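Uncharacterized protein NMB1681 (Neisseria meningitidis, PDB 3MW6) probably binds RNA as a member of the FinO family of RNA chaperones. Local coordinates at residues A[38-43]-A[93-98]; A[42-47]-A[72-77]; A[79-84]-A[110-115]. All blocks are in the same frame, centred on the assembly; numbering follows the deposited sequence. Where two conformers were deposited one is given.

How the contacts relate
All three contacts lie within the ProQ/FinO family region of the chain. Contacts 1 and 2, with centres about 10 Å apart, start from the same place: helix 39-42 faces the hairpin turn 93-96 in contact 1, and the loop that follows it packs on the end of helix 64-76 in contact 2. Contact 3 opens after contact 2 has closed but interleaves with contact 1, since 93-98 lies between its two segments; its centre is about 11 Å from that of contact 2 and 19 Å from that of contact 1. Helices 64-76 and 78-86 are consecutive, and Tyr80 of the latter bonds to Leu47 N. The packing thus runs from the hairpin through the interior to helix 113-124, beside the second subunit.

Contact 1: residues A[38-43]-A[93-98]; sequences YDVFKR and LNNRFK
Leu93 lays its CD2 methyl over the face of the Tyr38 ring and, with the same methyl, meets the rim of Phe41. Above Tyr38 the methyl sits almost on the ring normal, 12° from it, in a CH-pi contact with CD2 of Leu93 4.1 Å from the ring centroid. Against Phe41 the approach is different: Leu93 CD2 lies in the plane of that ring, 3.9 Å from CE1 of Phe41. One branch of the leucine therefore fills the angle between two aromatic rings, facing one and edging the other. The tyrosine ring is put there by a first torsion of -64°, which sets CG opposite the carbonyl carbon while the bond to CB already heads for the turn.

Farther along, Asn95 runs past Val40 in the opposite direction. The CG1 methyl of Val40 rests 3.6 Å from OD1 of Asn95, and ND2 of Asn95 comes to 3.2 Å from CB of Asp39. The amide oxygen has its polar partner in Lys45 NZ, whereas the Asp39 carboxylate leads away from the turn. Between the two groups of side chains a water joins the backbones: it accepts from Val40 N at 3.1 Å and donates to Leu93 O at 2.8 Å, linking the first turn of the helix to the hairpin turn.

Helix 39-42, introduced by Tyr38 at the N-cap, is thereby joined to the connection between antiparallel strands 89-91 and 97-100. Helix 51-58 flanks the same cluster, touching Tyr38, Phe41 and Leu93; Phe41 also packs on helix 23-37, and Val40 reaches Phe91 of strand 89-91.

Contact 2: residues A[42-47]-A[72-77]; sequences KRFKPL and ANHCRR
The Phe44 ring carries His74 on one face and Arg77 at its edge. The two rings form an offset stack, centroids 4.5 Å apart and planes 15° from parallel, with CE1 of His74 displaced toward the phenyl rim, 3.3 Å from CE2 of Phe44. Arg77 stands nearly perpendicular, its guanidinium plane turned 81° from the ring, and it is the guanidinium face that receives the phenyl edge: CZ of Phe44 lies 3.5 Å from CZ of Arg77. A bend at chi3 (60°) brings the arginine's end round to this position. Leu47 approaches the imidazole obliquely, CD1 3.9 Å from CD2 of His74, and the same methyl touches Cys75 SG.

Phe44, with positive phi, is the C-prime residue of the Schellman motif that ends helix 39-42, and the end of its side chain reaches helix 64-76.

Both imidazole nitrogens are engaged. ND1 bonds to the Tyr35 hydroxyl, while NE2 of His74 meets a water at 2.9 Å that donates to Lys45 O. With polar partners at both nitrogens and a phenyl ring against its face, this buried imidazole is probably restricted in rotation.

Contact 3: residues A[79-84]-A[110-115]; sequences RYLKAL and QNHPFV
The N-terminus of helix 113-124, capped by His112, packs against one side of helix 78-86. His112 occupies the N-cap position, and its ND1 accepts from Phe114 N at 3.1 Å with an N-H...N angle of 157°. The donor lies within 1° of the imidazole plane, so the capping bond is made at the ring edge, and Leu81 packs on a face.

The CD1 methyl of Leu81 stands over the middle of the imidazole in a CH-pi contact, 3.7 Å from the His112 ring centroid and only 6° off the normal; all five ring atoms are at similar distances from it. The capping bond probably limits rotation of the ring that the methyl meets. CB of His112 already heads for helix 78-86.

Nearer the backbone, Val115 inserts CG2 against the root of the same leucine, 3.6 Å from CB of Leu81 and 3.8 Å from N of Lys82. Here the helices approach closely, with CA of Lys82 5.5 Å from CA of Val115. Leu81 is thus gripped at two levels, by the valine methyl at its base and by the imidazole at its end, where CD1 also touches CB of Phe114.

Lys82 extends along helix 113-124, packing on Ala118 and Leu119 and bonding through NZ to Gln122. At the subunit boundary, His112 meets His112 of the second subunit edge-to-face, and Leu84 packs on Ile108 of that subunit. Within the chain, Tyr80 and Leu84 touch Arg90 of strand 89-91, connecting helix 78-86 to the hairpin.

Contact 1: residues A[38-43]-A[93-98]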
loop_
_atom_site.group_PDB
_atom_site.type_symbol
_atom_site.label_atom_id
_atom_site.label_comp_id
_atom_site.label_asym_id
_atom_site.label_seq_id
_atom_site.Cartn_x
_atom_site.Cartn_y
_atom_site.Cartn_z
ATOM N N TYR A 38 -19.640 -4.170 -1.468
ATOM C CA TYR A 38 -18.785 -3.603 -0.425
ATOM C C TYR A 38 -18.489 -2.141 -0.654
ATOM O O TYR A 38 -17.815 -1.791 -1.614
ATOM C CB TYR A 38 -17.460 -4.379 -0.320
ATOM C CG TYR A 38 -17.651 -5.801 0.108
ATOM C CD1 TYR A 38 -17.400 -6.843 -0.768
ATOM C CD2 TYR A 38 -18.127 -6.109 1.382
ATOM C CE1 TYR A 38 -17.591 -8.160 -0.383
ATOM C CE2 TYR A 38 -18.322 -7.423 1.774
ATOM C CZ TYR A 38 -18.046 -8.441 0.883
ATOM O OH TYR A 38 -18.231 -9.748 1.242
ATOM N N ASP A 39 -18.964 -1.291 0.250
ATOM C CA ASP A 39 -18.695 0.135 0.157
ATOM C C ASP A 39 -17.200 0.505 0.217
ATOM O O ASP A 39 -16.783 1.459 -0.434
ATOM C CB ASP A 39 -19.497 0.911 1.206
ATOM C CG ASP A 39 -20.872 1.316 0.697
ATOM O OD1 ASP A 39 -21.071 2.524 0.427
ATOM O OD2 ASP A 39 -21.745 0.429 0.547
ATOM N N VAL A 40 -16.390 -0.220 0.985
ATOM C CA VAL A 40 -14.962 0.123 1.021
ATOM C C VAL A 40 -14.341 0.006 -0.370
ATOM O O VAL A 40 -13.446 0.762 -0.718
ATOM C CB VAL A 40 -14.151 -0.707 2.031
ATOM C CG1 VAL A 40 -14.626 -0.420 3.446
ATOM C CG2 VAL A 40 -14.231 -2.197 1.700
ATOM N N PHE A 41 -14.827 -0.928 -1.177
ATOM C CA PHE A 41 -14.366 -1.017 -2.558
ATOM C C PHE A 41 -15.007 0.023 -3.462
ATOM O O PHE A 41 -14.325 0.679 -4.229
ATOM C CB PHE A 41 -14.564 -2.425 -3.102
ATOM C CG PHE A 41 -13.551 -3.399 -2.575
ATOM C CD1 PHE A 41 -13.793 -4.119 -1.414
ATOM C CD2 PHE A 41 -12.326 -3.545 -3.204
ATOM C CE1 PHE A 41 -12.843 -5.004 -0.914
ATOM C CE2 PHE A 41 -11.366 -4.431 -2.704
ATOM C CZ PHE A 41 -11.635 -5.157 -1.560
ATOM N N LYS A 42 -16.316 0.195 -3.356
ATOM C CA LYS A 42 -17.022 1.115 -4.238
ATOM C C LYS A 42 -16.509 2.541 -4.057
ATOM O O LYS A 42 -16.441 3.323 -5.008
ATOM C CB LYS A 42 -18.540 1.029 -3.973
ATOM C CG LYS A 42 -19.389 2.048 -4.720
ATOM C CD LYS A 42 -20.852 2.068 -4.200
ATOM C CE LYS A 42 -21.680 0.862 -4.667
ATOM N NZ LYS A 42 -21.790 -0.229 -3.645
ATOM N N ARG A 43 -16.126 2.873 -2.828
ATOM C CA ARG A 43 -15.662 4.223 -2.518
ATOM C C ARG A 43 -14.136 4.355 -2.405
ATOM O O ARG A 43 -13.630 5.401 -2.023
ATOM C CB ARG A 43 -16.350 4.733 -1.251
ATOM C CG ARG A 43 -17.810 5.081 -1.473
ATOM C CD ARG A 43 -18.712 4.394 -0.469
ATOM N NE ARG A 43 -18.597 4.970 0.870
ATOM C CZ ARG A 43 -19.624 5.427 1.577
ATOM N NH1 ARG A 43 -20.850 5.374 1.071
ATOM N NH2 ARG A 43 -19.422 5.932 2.789
ATOM N N LEU A 93 -13.867 -5.092 5.692
ATOM C CA LEU A 93 -15.031 -5.380 4.840
ATOM C C LEU A 93 -16.324 -4.780 5.363
ATOM O O LEU A 93 -17.261 -4.568 4.596
ATOM C CB LEU A 93 -15.234 -6.887 4.647
ATOM C CG LEU A 93 -14.268 -7.520 3.658
ATOM C CD1 LEU A 93 -14.659 -8.975 3.346
ATOM C CD2 LEU A 93 -14.221 -6.683 2.385
ATOM N N ASN A 94 -16.369 -4.484 6.660
ATOM C CA ASN A 94 -17.579 -3.947 7.282
ATOM C C ASN A 94 -17.559 -2.442 7.438
ATOM O O ASN A 94 -18.317 -1.877 8.235
ATOM C CB ASN A 94 -17.802 -4.593 8.647
ATOM C CG ASN A 94 -18.107 -6.070 8.542
ATOM O OD1 ASN A 94 -18.732 -6.517 7.576
ATOM N ND2 ASN A 94 -17.657 -6.839 9.525
ATOM N N ASN A 95 -16.683 -1.794 6.681
ATOM C CA ASN A 95 -16.571 -0.348 6.731
ATOM C C ASN A 95 -16.259 0.166 8.130
ATOM O O ASN A 95 -16.702 1.237 8.525
ATOM C CB ASN A 95 -17.829 0.309 6.170
ATOM C CG ASN A 95 -17.512 1.388 5.157
ATOM O OD1 ASN A 95 -16.485 2.065 5.250
ATOM N ND2 ASN A 95 -18.385 1.549 4.171
ATOM N N ARG A 96 -15.475 -0.595 8.880
ATOM C CA ARG A 96 -15.033 -0.128 10.182
ATOM C C ARG A 96 -13.534 0.128 10.185
ATOM O O ARG A 96 -12.786 -0.522 9.466
ATOM C CB ARG A 96 -15.408 -1.135 11.261
ATOM C CG ARG A 96 -16.914 -1.330 11.374
ATOM C CD ARG A 96 -17.347 -1.681 12.792
ATOM N NE ARG A 96 -18.800 -1.649 12.933
ATOM C CZ ARG A 96 -19.464 -0.750 13.657
ATOM N NH1 ARG A 96 -18.804 0.190 14.323
ATOM N NH2 ARG A 96 -20.791 -0.801 13.730
ATOM N N PHE A 97 -13.106 1.092 10.989
ATOM C CA PHE A 97 -11.693 1.363 11.168
ATOM C C PHE A 97 -10.930 0.079 11.460
ATOM O O PHE A 97 -11.347 -0.723 12.276
ATOM C CB PHE A 97 -11.479 2.365 12.304
ATOM C CG PHE A 97 -11.972 3.760 11.991
ATOM C CD1 PHE A 97 -12.186 4.160 10.681
ATOM C CD2 PHE A 97 -12.219 4.667 13.012
ATOM C CE1 PHE A 97 -12.648 5.436 10.399
ATOM C CE2 PHE A 97 -12.678 5.954 12.732
ATOM C CZ PHE A 97 -12.886 6.337 11.425
ATOM N N LYS A 98 -9.813 -0.116 10.775
ATOM C CA LYS A 98 -8.884 -1.189 11.123
ATOM C C LYS A 98 -7.484 -0.869 10.596
ATOM O O LYS A 98 -7.161 -1.136 9.436
ATOM C CB LYS A 98 -9.389 -2.543 10.615
ATOM C CG LYS A 98 -8.527 -3.717 11.029
ATOM C CD LYS A 98 -9.203 -5.024 10.651
ATOM C CE LYS A 98 -8.297 -6.219 10.889
ATOM N NZ LYS A 98 -8.959 -7.485 10.442
HETATM O O HOH W 1 -17.619 -2.477 2.797
#

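Contact 2: residues A[42-47]-A[72-77]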
loop_
_atom_site.group_PDB
_atom_site.type_symbol
_atom_site.label_atom_id
_atom_site.label_comp_id
_atom_site.label_asym_id
_atom_site.label_seq_id
_atom_site.Cartn_x
_atom_site.Cartn_y
_atom_site.Cartn_z
ATOM N N LYS A 42 -16.316 0.195 -3.356
ATOM C CA LYS A 42 -17.022 1.115 -4.238
ATOM C C LYS A 42 -16.509 2.541 -4.057
ATOM O O LYS A 42 -16.441 3.323 -5.008
ATOM C CB LYS A 42 -18.540 1.029 -3.973
ATOM C CG LYS A 42 -19.389 2.048 -4.720
ATOM C CD LYS A 42 -20.852 2.068 -4.200
ATOM C CE LYS A 42 -21.680 0.862 -4.667
ATOM N NZ LYS A 42 -21.790 -0.229 -3.645
ATOM N N ARG A 43 -16.126 2.873 -2.828
ATOM C CA ARG A 43 -15.662 4.223 -2.518
ATOM C C ARG A 43 -14.136 4.355 -2.405
ATOM O O ARG A 43 -13.630 5.401 -2.023
ATOM C CB ARG A 43 -16.350 4.733 -1.251
ATOM C CG ARG A 43 -17.810 5.081 -1.473
ATOM C CD ARG A 43 -18.712 4.394 -0.469
ATOM N NE ARG A 43 -18.597 4.970 0.870
ATOM C CZ ARG A 43 -19.624 5.427 1.577
ATOM N NH1 ARG A 43 -20.850 5.374 1.071
ATOM N NH2 ARG A 43 -19.422 5.932 2.789
ATOM N N PHE A 44 -13.406 3.293 -2.749
ATOM C CA PHE A 44 -11.941 3.331 -2.747
ATOM C C PHE A 44 -11.384 3.885 -1.450
ATOM O O PHE A 44 -10.663 4.883 -1.443
ATOM C CB PHE A 44 -11.407 4.142 -3.947
ATOM C CG PHE A 44 -11.521 3.421 -5.257
ATOM C CD1 PHE A 44 -12.716 3.410 -5.956
ATOM C CD2 PHE A 44 -10.436 2.726 -5.775
ATOM C CE1 PHE A 44 -12.833 2.723 -7.158
ATOM C CE2 PHE A 44 -10.537 2.043 -6.980
ATOM C CZ PHE A 44 -11.744 2.040 -7.670
ATOM N N LYS A 45 -11.717 3.242 -0.341
ATOM C CA LYS A 45 -11.096 3.614 0.916
ATOM C C LYS A 45 -9.853 2.763 1.090
ATOM O O LYS A 45 -9.795 1.640 0.598
ATOM C CB LYS A 45 -12.052 3.369 2.074
ATOM C CG LYS A 45 -13.331 4.202 2.009
ATOM C CD LYS A 45 -14.245 3.846 3.156
ATOM C CE LYS A 45 -15.139 4.997 3.553
ATOM N NZ LYS A 45 -15.946 4.646 4.764
ATOM N N PRO A 46 -8.851 3.294 1.791
ATOM C CA PRO A 46 -7.687 2.468 2.105
ATOM C C PRO A 46 -8.140 1.170 2.796
ATOM O O PRO A 46 -8.898 1.235 3.758
ATOM C CB PRO A 46 -6.893 3.354 3.064
ATOM C CG PRO A 46 -7.245 4.749 2.671
ATOM C CD PRO A 46 -8.728 4.664 2.318
ATOM N N LEU A 47 -7.689 0.021 2.297
ATOM C CA LEU A 47 -8.117 -1.284 2.784
ATOM C C LEU A 47 -7.237 -1.824 3.912
ATOM O O LEU A 47 -6.005 -1.701 3.887
ATOM C CB LEU A 47 -8.135 -2.289 1.627
ATOM C CG LEU A 47 -9.094 -1.896 0.495
ATOM C CD1 LEU A 47 -8.874 -2.746 -0.762
ATOM C CD2 LEU A 47 -10.552 -2.002 0.974
ATOM N N ALA A 72 -5.770 -7.168 -6.755
ATOM C CA ALA A 72 -4.520 -6.527 -7.184
ATOM C C ALA A 72 -4.774 -5.488 -8.276
ATOM O O ALA A 72 -4.129 -4.440 -8.301
ATOM C CB ALA A 72 -3.458 -7.571 -7.648
ATOM N N ASN A 73 -5.712 -5.782 -9.174
ATOM C CA ASN A 73 -6.199 -4.789 -10.135
ATOM C C ASN A 73 -6.727 -3.539 -9.438
ATOM O O ASN A 73 -6.491 -2.408 -9.871
ATOM C CB ASN A 73 -7.335 -5.373 -10.975
ATOM C CG ASN A 73 -6.837 -6.130 -12.191
ATOM O OD1 ASN A 73 -6.008 -5.626 -12.946
ATOM N ND2 ASN A 73 -7.363 -7.336 -12.402
ATOM N N HIS A 74 -7.463 -3.751 -8.358
ATOM C CA HIS A 74 -8.088 -2.640 -7.663
ATOM C C HIS A 74 -7.024 -1.751 -7.025
ATOM O O HIS A 74 -7.076 -0.540 -7.139
ATOM C CB HIS A 74 -9.054 -3.165 -6.612
ATOM C CG HIS A 74 -9.583 -2.108 -5.704
ATOM N ND1 HIS A 74 -10.752 -1.420 -5.964
ATOM C CD2 HIS A 74 -9.112 -1.624 -4.532
ATOM C CE1 HIS A 74 -10.975 -0.561 -4.988
ATOM N NE2 HIS A 74 -9.999 -0.668 -4.105
ATOM N N CYS A 75 -6.040 -2.352 -6.375
ATOM C CA CYS A 75 -5.002 -1.571 -5.707
ATOM C C CYS A 75 -4.007 -0.886 -6.638
ATOM O O CYS A 75 -3.202 -0.074 -6.182
ATOM C CB CYS A 75 -4.275 -2.429 -4.665
ATOM S SG CYS A 75 -5.427 -2.932 -3.318
ATOM N N ARG A 76 -4.070 -1.204 -7.933
ATOM C CA ARG A 76 -3.178 -0.600 -8.929
ATOM C C ARG A 76 -3.797 0.651 -9.526
ATOM O O ARG A 76 -3.100 1.477 -10.121
ATOM C CB ARG A 76 -2.869 -1.584 -10.059
ATOM C CG ARG A 76 -1.578 -2.349 -9.879
ATOM C CD ARG A 76 -1.189 -3.109 -11.140
ATOM N NE ARG A 76 -1.338 -4.548 -10.969
ATOM C CZ ARG A 76 -2.353 -5.250 -11.458
ATOM N NH1 ARG A 76 -2.415 -6.555 -11.244
ATOM N NH2 ARG A 76 -3.301 -4.647 -12.168
ATOM N N ARG A 77 -5.112 0.783 -9.382
ATOM C CA ARG A 77 -5.803 1.923 -9.952
ATOM C C ARG A 77 -5.339 3.221 -9.310
ATOM O O ARG A 77 -5.114 3.287 -8.107
ATOM C CB ARG A 77 -7.320 1.748 -9.838
ATOM C CG ARG A 77 -7.800 0.500 -10.562
ATOM C CD ARG A 77 -9.279 0.271 -10.425
ATOM N NE ARG A 77 -10.054 1.382 -10.966
ATOM C CZ ARG A 77 -11.380 1.387 -11.072
ATOM N NH1 ARG A 77 -12.085 0.324 -10.680
ATOM N NH2 ARG A 77 -12.003 2.451 -11.572
HETATM O O HOH W 2 -10.831 0.595 -1.682
#

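Contact 3: residues A[79-84]-A[110-115]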
loop_
_atom_site.group_PDB
_atom_site.type_symbol
_atom_site.label_atom_id
_atom_site.label_comp_id
_atom_site.label_asym_id
_atom_site.label_seq_id
_atom_site.Cartn_x
_atom_site.Cartn_y
_atom_site.Cartn_z
ATOM N N ARG A 79 -7.018 5.795 -8.666
ATOM C CA ARG A 79 -7.966 6.213 -7.636
ATOM C C ARG A 79 -7.639 5.608 -6.255
ATOM O O ARG A 79 -7.785 6.263 -5.226
ATOM C CB ARG A 79 -9.397 5.899 -8.069
ATOM C CG ARG A 79 -10.423 6.353 -7.078
ATOM C CD ARG A 79 -11.834 6.264 -7.655
ATOM N NE ARG A 79 -12.817 6.608 -6.637
ATOM C CZ ARG A 79 -14.123 6.391 -6.742
ATOM N NH1 ARG A 79 -14.624 5.821 -7.832
ATOM N NH2 ARG A 79 -14.925 6.747 -5.750
ATOM N N TYR A 80 -7.162 4.369 -6.237
ATOM C CA TYR A 80 -6.709 3.761 -4.987
ATOM C C TYR A 80 -5.419 4.406 -4.458
ATOM O O TYR A 80 -5.317 4.773 -3.278
ATOM C CB TYR A 80 -6.521 2.255 -5.147
ATOM C CG TYR A 80 -6.291 1.589 -3.817
ATOM C CD1 TYR A 80 -7.314 1.509 -2.888
ATOM C CD2 TYR A 80 -5.044 1.067 -3.474
ATOM C CE1 TYR A 80 -7.122 0.918 -1.652
ATOM C CE2 TYR A 80 -4.846 0.465 -2.222
ATOM C CZ TYR A 80 -5.896 0.402 -1.318
ATOM O OH TYR A 80 -5.735 -0.188 -0.079
ATOM N N LEU A 81 -4.432 4.559 -5.327
ATOM C CA LEU A 81 -3.199 5.229 -4.922
ATOM C C LEU A 81 -3.501 6.627 -4.385
ATOM O O LEU A 81 -2.903 7.093 -3.412
ATOM C CB LEU A 81 -2.234 5.326 -6.107
ATOM C CG LEU A 81 -1.799 3.970 -6.653
ATOM C CD1 LEU A 81 -0.906 4.120 -7.882
ATOM C CD2 LEU A 81 -1.072 3.217 -5.559
ATOM N N LYS A 82 -4.428 7.304 -5.043
ATOM C CA LYS A 82 -4.817 8.649 -4.636
ATOM C C LYS A 82 -5.441 8.600 -3.225
ATOM O O LYS A 82 -5.240 9.502 -2.420
ATOM C CB LYS A 82 -5.787 9.227 -5.668
ATOM C CG LYS A 82 -6.005 10.698 -5.592
ATOM C CD LYS A 82 -6.446 11.233 -6.955
ATOM C CE LYS A 82 -7.690 10.525 -7.483
ATOM N NZ LYS A 82 -8.937 10.903 -6.742
ATOM N N ALA A 83 -6.140 7.513 -2.924
ATOM C CA ALA A 83 -6.739 7.316 -1.602
ATOM C C ALA A 83 -5.628 7.100 -0.591
ATOM O O ALA A 83 -5.700 7.579 0.534
ATOM C CB ALA A 83 -7.697 6.100 -1.602
ATOM N N LEU A 84 -4.596 6.369 -0.986
ATOM C CA LEU A 84 -3.482 6.142 -0.076
ATOM C C LEU A 84 -2.745 7.454 0.163
ATOM O O LEU A 84 -2.252 7.709 1.260
ATOM C CB LEU A 84 -2.514 5.104 -0.641
ATOM C CG LEU A 84 -2.966 3.660 -0.758
ATOM C CD1 LEU A 84 -1.759 2.845 -1.194
ATOM C CD2 LEU A 84 -3.501 3.137 0.567
ATOM N N GLN A 110 1.924 9.522 -2.712
ATOM C CA GLN A 110 1.951 10.946 -3.014
ATOM C C GLN A 110 2.889 11.318 -4.149
ATOM O O GLN A 110 2.620 12.262 -4.889
ATOM C CB GLN A 110 2.378 11.724 -1.779
ATOM C CG GLN A 110 1.354 12.710 -1.291
ATOM C CD GLN A 110 1.545 13.035 0.174
ATOM O OE1 GLN A 110 2.675 13.207 0.645
ATOM N NE2 GLN A 110 0.446 13.106 0.911
ATOM N N ASN A 111 4.003 10.597 -4.258
ATOM C CA ASN A 111 5.030 10.896 -5.256
ATOM C C ASN A 111 4.844 10.027 -6.475
ATOM O O ASN A 111 5.595 10.135 -7.434
ATOM C CB ASN A 111 6.441 10.687 -4.688
ATOM C CG ASN A 111 6.705 11.526 -3.434
ATOM O OD1 ASN A 111 6.201 12.641 -3.303
ATOM N ND2 ASN A 111 7.498 10.987 -2.512
ATOM N N HIS A 112 3.834 9.162 -6.437
ATOM C CA HIS A 112 3.583 8.282 -7.559
ATOM C C HIS A 112 3.110 9.108 -8.735
ATOM O O HIS A 112 2.210 9.932 -8.593
ATOM C CB HIS A 112 2.538 7.249 -7.199
ATOM C CG HIS A 112 2.568 6.014 -8.045
ATOM N ND1 HIS A 112 2.151 5.999 -9.359
ATOM C CD2 HIS A 112 2.900 4.733 -7.740
ATOM C CE1 HIS A 112 2.232 4.766 -9.831
ATOM N NE2 HIS A 112 2.681 3.978 -8.869
ATOM N N PRO A 113 3.744 8.909 -9.897
ATOM C CA PRO A 113 3.355 9.547 -11.151
ATOM C C PRO A 113 1.849 9.502 -11.400
ATOM O O PRO A 113 1.282 10.517 -11.829
ATOM C CB PRO A 113 4.084 8.706 -12.193
ATOM C CG PRO A 113 5.349 8.322 -11.504
ATOM C CD PRO A 113 4.997 8.149 -10.038
ATOM N N PHE A 114 1.206 8.364 -11.148
ATOM C CA PHE A 114 -0.231 8.266 -11.434
ATOM C C PHE A 114 -1.055 9.172 -10.544
ATOM O O PHE A 114 -2.106 9.644 -10.957
ATOM C CB PHE A 114 -0.726 6.832 -11.374
ATOM C CG PHE A 114 -0.315 6.026 -12.555
ATOM C CD1 PHE A 114 0.957 5.482 -12.626
ATOM C CD2 PHE A 114 -1.177 5.840 -13.616
ATOM C CE1 PHE A 114 1.361 4.745 -13.729
ATOM C CE2 PHE A 114 -0.785 5.104 -14.725
ATOM C CZ PHE A 114 0.488 4.555 -14.780
ATOM N N VAL A 115 -0.558 9.436 -9.340
ATOM C CA VAL A 115 -1.199 10.366 -8.419
ATOM C C VAL A 115 -0.931 11.811 -8.802
ATOM O O VAL A 115 -1.836 12.628 -8.743
ATOM C CB VAL A 115 -0.755 10.123 -6.968
ATOM C CG1 VAL A 115 -1.243 11.238 -6.052
ATOM C CG2 VAL A 115 -1.284 8.799 -6.496
#